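Local atomic coordinates of choline kinase (Streptococcus pneumoniae, PDB entry 4R78), a protein that probably phosphorylates choline with ATP as the phosphate donor, has a protein kinase-like fold and is bound here to AMP. Residues A[126-130]-A[243-248]; A[136-142]-A[190-194]. All blocks are in the same frame, centred on the assembly; numbering follows the deposited sequence.

Contact 1 of 2, residues A[126-130]-A[243-248]; sequences FDKIA and TFLSHY
F126 and A130 pack against F244, H247 and Y248 in a mostly apolar contact between two helices of the C-terminal lobe. The short helical segments cross at -54°, with axes 9.4 Å apart at closest approach. The main feature is a T-shaped aromatic pair. The edge of F244 points at the face of F126, with the ring planes at 88° and the centroids 5.0 Å apart. F244 CD1 sits 3.6 Å above the F126 ring plane, over its centre. F244 CB adds an off-centre CH-pi contact to the same ring. With chi1 at -168°, F244 turns its ring away from its own backbone N and in between F126 and A130. Its CZ reaches A130 CA at 3.6 Å, and A130 CB lies over one face. I129 CG2 meets the ring edge at F244 CE1. A130 CB also touches H247 CB at 3.6 Å. By the exposed H247, one water donates to F126 O and is hydrogen-bonded to H247 ND1, in the plane of the imidazole. F236 meets the rings of both F126 and F244. L230 of helix 223-233 touches F244, and I129 rests on L210 of strand 210-212.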
# COMPACT_ATOMS: atom_id res chain seq x y z
N PHE A 126 -6.87 -9.90 -15.18
CA PHE A 126 -5.53 -9.58 -15.70
C PHE A 126 -5.62 -8.66 -16.92
O PHE A 126 -4.75 -7.82 -17.14
CB PHE A 126 -4.78 -10.85 -16.09
CG PHE A 126 -4.24 -11.64 -14.91
CD1 PHE A 126 -4.63 -11.36 -13.60
CD2 PHE A 126 -3.36 -12.70 -15.13
CE1 PHE A 126 -4.13 -12.10 -12.53
CE2 PHE A 126 -2.86 -13.45 -14.07
CZ PHE A 126 -3.24 -13.15 -12.77
N ASP A 127 -6.69 -8.83 -17.71
CA ASP A 127 -6.90 -8.01 -18.91
C ASP A 127 -7.02 -6.52 -18.58
O ASP A 127 -6.72 -5.67 -19.43
CB ASP A 127 -8.11 -8.51 -19.71
CG ASP A 127 -9.44 -8.35 -18.97
OD1 ASP A 127 -9.46 -8.47 -17.73
OD2 ASP A 127 -10.47 -8.12 -19.64
N LYS A 128 -7.45 -6.21 -17.36
CA LYS A 128 -7.54 -4.83 -16.87
C LYS A 128 -6.35 -4.44 -16.01
O LYS A 128 -5.86 -3.31 -16.09
CB LYS A 128 -8.82 -4.63 -16.05
CG LYS A 128 -10.12 -4.68 -16.82
CD LYS A 128 -11.29 -4.38 -15.90
CE LYS A 128 -12.62 -4.35 -16.64
NZ LYS A 128 -13.74 -4.01 -15.71
N ILE A 129 -5.88 -5.36 -15.17
CA ILE A 129 -4.87 -5.02 -14.16
C ILE A 129 -3.46 -4.88 -14.73
O ILE A 129 -2.71 -4.01 -14.30
CB ILE A 129 -4.94 -5.96 -12.94
CG1 ILE A 129 -6.28 -5.76 -12.23
CG2 ILE A 129 -3.80 -5.67 -11.95
CD1 ILE A 129 -6.74 -6.93 -11.41
N ALA A 130 -3.11 -5.71 -15.71
CA ALA A 130 -1.79 -5.57 -16.35
C ALA A 130 -1.62 -4.19 -17.01
O ALA A 130 -0.61 -3.53 -16.77
CB ALA A 130 -1.50 -6.72 -17.32
N THR A 243 1.54 -15.88 -16.50
CA THR A 243 0.51 -15.30 -17.35
C THR A 243 0.44 -13.78 -17.16
O THR A 243 0.39 -13.04 -18.14
CB THR A 243 -0.87 -15.96 -17.09
OG1 THR A 243 -0.77 -17.37 -17.35
CG2 THR A 243 -1.95 -15.36 -17.99
N PHE A 244 0.47 -13.32 -15.91
CA PHE A 244 0.45 -11.89 -15.66
C PHE A 244 1.66 -11.19 -16.26
O PHE A 244 1.52 -10.14 -16.89
CB PHE A 244 0.32 -11.56 -14.18
CG PHE A 244 0.01 -10.11 -13.92
CD1 PHE A 244 -1.31 -9.68 -13.82
CD2 PHE A 244 1.03 -9.16 -13.84
CE1 PHE A 244 -1.61 -8.33 -13.62
CE2 PHE A 244 0.74 -7.81 -13.64
CZ PHE A 244 -0.57 -7.40 -13.53
N LEU A 245 2.84 -11.76 -16.06
CA LEU A 245 4.07 -11.18 -16.61
C LEU A 245 4.02 -11.10 -18.13
O LEU A 245 4.47 -10.11 -18.71
CB LEU A 245 5.30 -11.95 -16.13
CG LEU A 245 5.62 -11.87 -14.63
CD1 LEU A 245 6.74 -12.82 -14.25
CD2 LEU A 245 5.94 -10.44 -14.21
N SER A 246 3.47 -12.13 -18.78
CA SER A 246 3.32 -12.10 -20.23
C SER A 246 2.48 -10.91 -20.70
O SER A 246 2.84 -10.25 -21.68
CB SER A 246 2.73 -13.41 -20.74
OG SER A 246 2.69 -13.42 -22.15
N HIS A 247 1.38 -10.64 -19.99
CA HIS A 247 0.52 -9.49 -20.26
C HIS A 247 1.22 -8.16 -19.97
O HIS A 247 1.10 -7.20 -20.73
CB HIS A 247 -0.75 -9.58 -19.40
CG HIS A 247 -1.75 -10.58 -19.87
ND1 HIS A 247 -3.03 -10.22 -20.27
CD2 HIS A 247 -1.69 -11.93 -19.98
CE1 HIS A 247 -3.70 -11.30 -20.61
NE2 HIS A 247 -2.91 -12.35 -20.45
N TYR A 248 1.94 -8.10 -18.85
CA TYR A 248 2.51 -6.85 -18.35
C TYR A 248 3.80 -6.43 -19.06
O TYR A 248 4.03 -5.23 -19.28
CB TYR A 248 2.74 -6.96 -16.83
CG TYR A 248 3.65 -5.90 -16.27
CD1 TYR A 248 3.14 -4.67 -15.83
CD2 TYR A 248 5.03 -6.10 -16.19
CE1 TYR A 248 3.98 -3.69 -15.31
CE2 TYR A 248 5.88 -5.13 -15.68
CZ TYR A 248 5.35 -3.93 -15.25
OH TYR A 248 6.18 -2.97 -14.74
O HOH W 1 -3.68 -7.74 -20.22

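Contact 2 of 2, residues A[136-142]-A[190-194]; sequences IHTSAKE and RKSCH
S192 and S139 meet at their hydroxyls beside the carbonyl of I136, where helix 126-137 ends next to strand 191-193. S192 OG donates to I136 O at 2.7 Å, tilted 30° from the carbonyl plane. S139 N reaches the same oxygen from the opposite face, so two donors grip it. S139 OG lies 2.8 Å from S192 OG, but its proton could also go to I136 O. The S139 hydroxyl sits between its backbone N and carbonyl carbon (chi1 75°). There it accepts from K141 N, forming an ST turn just after the helix end. A water bridges K141 O and S192 N.

On the helix side, I136 CD1 packs on S192 OG. The H137 ring turns its CD2 edge to S192 O, which lies in the ring plane at 3.3 Å. C193 SG stands obliquely to the same imidazole. Both ring nitrogens have hydrogen-bond partners outside these two segments, D226 of helix 223-233 and Y248.

At the exposed end, E142 and R190 cross at about a right angle and form a salt bridge. NH1 and NH2 both donate to E142 OE1, each at 2.9 Å, through bent bonds. The carboxylate and guanidinium planes are 19° apart. The bend in E142 at chi2 helps bring the carboxylate round to the extended arginine. R190 NE has a second carboxylate partner in E146.

Strand 191-193 leads into H194, the first residue of an HxDxxxxN sequence. H194 ND1 accepts from D196 N, and N201, the last residue of the sequence, lines the AMP pocket. This pattern is characteristic of the catalytic loop in choline kinases and related protein kinase-like phosphotransferases.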
# COMPACT_ATOMS: atom_id res chain seq x y z
N ILE A 136 0.98 3.05 -14.64
CA ILE A 136 1.73 3.71 -13.58
C ILE A 136 3.24 3.64 -13.83
O ILE A 136 3.93 4.65 -13.72
CB ILE A 136 1.34 3.25 -12.13
CG1 ILE A 136 2.20 3.94 -11.07
CG2 ILE A 136 1.42 1.75 -11.98
CD1 ILE A 136 2.06 5.46 -11.03
N HIS A 137 3.74 2.47 -14.21
CA HIS A 137 5.19 2.31 -14.37
C HIS A 137 5.79 3.05 -15.56
O HIS A 137 6.98 3.36 -15.54
CB HIS A 137 5.59 0.84 -14.37
CG HIS A 137 5.23 0.13 -13.10
ND1 HIS A 137 5.06 -1.24 -13.03
CD2 HIS A 137 4.99 0.61 -11.85
CE1 HIS A 137 4.74 -1.57 -11.79
NE2 HIS A 137 4.69 -0.47 -11.06
N THR A 138 4.97 3.35 -16.56
CA THR A 138 5.42 4.09 -17.74
C THR A 138 4.91 5.54 -17.76
O THR A 138 4.97 6.21 -18.79
CB THR A 138 4.98 3.40 -19.05
OG1 THR A 138 3.55 3.45 -19.16
CG2 THR A 138 5.46 1.95 -19.11
N SER A 139 4.40 6.01 -16.62
CA SER A 139 3.79 7.34 -16.54
C SER A 139 4.77 8.48 -16.78
O SER A 139 4.36 9.60 -17.11
CB SER A 139 3.12 7.54 -15.18
OG SER A 139 4.09 7.75 -14.17
N ALA A 140 6.07 8.19 -16.61
CA ALA A 140 7.16 9.18 -16.64
C ALA A 140 7.04 10.24 -15.53
O ALA A 140 7.78 11.22 -15.53
CB ALA A 140 7.28 9.84 -18.02
N LYS A 141 6.12 10.02 -14.59
CA LYS A 141 5.91 10.97 -13.50
C LYS A 141 6.98 10.81 -12.44
O LYS A 141 7.38 9.69 -12.10
CB LYS A 141 4.51 10.80 -12.90
CG LYS A 141 3.40 11.16 -13.87
CD LYS A 141 2.02 10.89 -13.31
CE LYS A 141 0.94 11.40 -14.26
NZ LYS A 141 0.85 12.89 -14.34
N GLU A 142 7.46 11.95 -11.94
CA GLU A 142 8.48 11.98 -10.91
C GLU A 142 7.82 12.22 -9.56
O GLU A 142 7.62 13.37 -9.14
CB GLU A 142 9.53 13.05 -11.23
CG GLU A 142 10.38 12.76 -12.47
CD GLU A 142 11.40 11.65 -12.24
OE1 GLU A 142 11.92 11.53 -11.11
OE2 GLU A 142 11.69 10.91 -13.21
N ARG A 190 14.23 3.04 -11.39
CA ARG A 190 13.58 4.11 -10.65
C ARG A 190 12.38 4.64 -11.43
O ARG A 190 12.53 5.42 -12.37
CB ARG A 190 14.59 5.22 -10.36
CG ARG A 190 14.04 6.35 -9.54
CD ARG A 190 15.11 7.41 -9.29
NE ARG A 190 14.51 8.62 -8.71
CZ ARG A 190 13.98 9.61 -9.42
NH1 ARG A 190 13.97 9.57 -10.75
NH2 ARG A 190 13.46 10.65 -8.79
N LYS A 191 11.20 4.20 -11.02
CA LYS A 191 9.95 4.57 -11.68
C LYS A 191 8.86 4.84 -10.65
O LYS A 191 8.96 4.39 -9.50
CB LYS A 191 9.48 3.45 -12.62
CG LYS A 191 10.49 3.01 -13.69
CD LYS A 191 10.56 3.98 -14.85
CE LYS A 191 11.51 3.47 -15.92
NZ LYS A 191 11.74 4.49 -16.98
N SER A 192 7.83 5.58 -11.06
CA SER A 192 6.66 5.79 -10.21
C SER A 192 5.99 4.46 -9.89
O SER A 192 5.59 3.72 -10.79
CB SER A 192 5.69 6.74 -10.91
OG SER A 192 5.39 6.28 -12.22
N CYS A 193 5.88 4.16 -8.59
CA CYS A 193 5.28 2.90 -8.11
C CYS A 193 4.18 3.16 -7.08
O CYS A 193 4.21 4.17 -6.38
CB CYS A 193 6.33 1.99 -7.47
SG CYS A 193 7.58 1.31 -8.59
N HIS A 194 3.24 2.23 -6.98
CA HIS A 194 2.18 2.28 -5.98
C HIS A 194 2.70 1.85 -4.60
O HIS A 194 2.35 2.47 -3.60
CB HIS A 194 1.00 1.39 -6.39
CG HIS A 194 -0.14 1.41 -5.43
ND1 HIS A 194 -0.13 0.72 -4.24
CD2 HIS A 194 -1.34 2.04 -5.49
CE1 HIS A 194 -1.26 0.93 -3.60
NE2 HIS A 194 -2.02 1.72 -4.34
O HOH W 2 8.38 7.46 -13.39

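In the fold
Contacts 1 and 2 use the two ends of helix 126-137, and their centres are about 17 Å apart. Along the chain, contact 2 is nested inside the loop closed by contact 1. They touch directly through a probable hydrogen bond of 2.7 Å between Y248 OH and H137 ND1. The connection continues to D226, which also bonds the backbone N of H194. Helix 238-248 is thus joined through polar side chains to the start of the chain segment that supplies E200, N201 and I203 to the AMP pocket. The I129 side chain of contact 1 is about 13 Å from AMP, so this contact does not line the pocket.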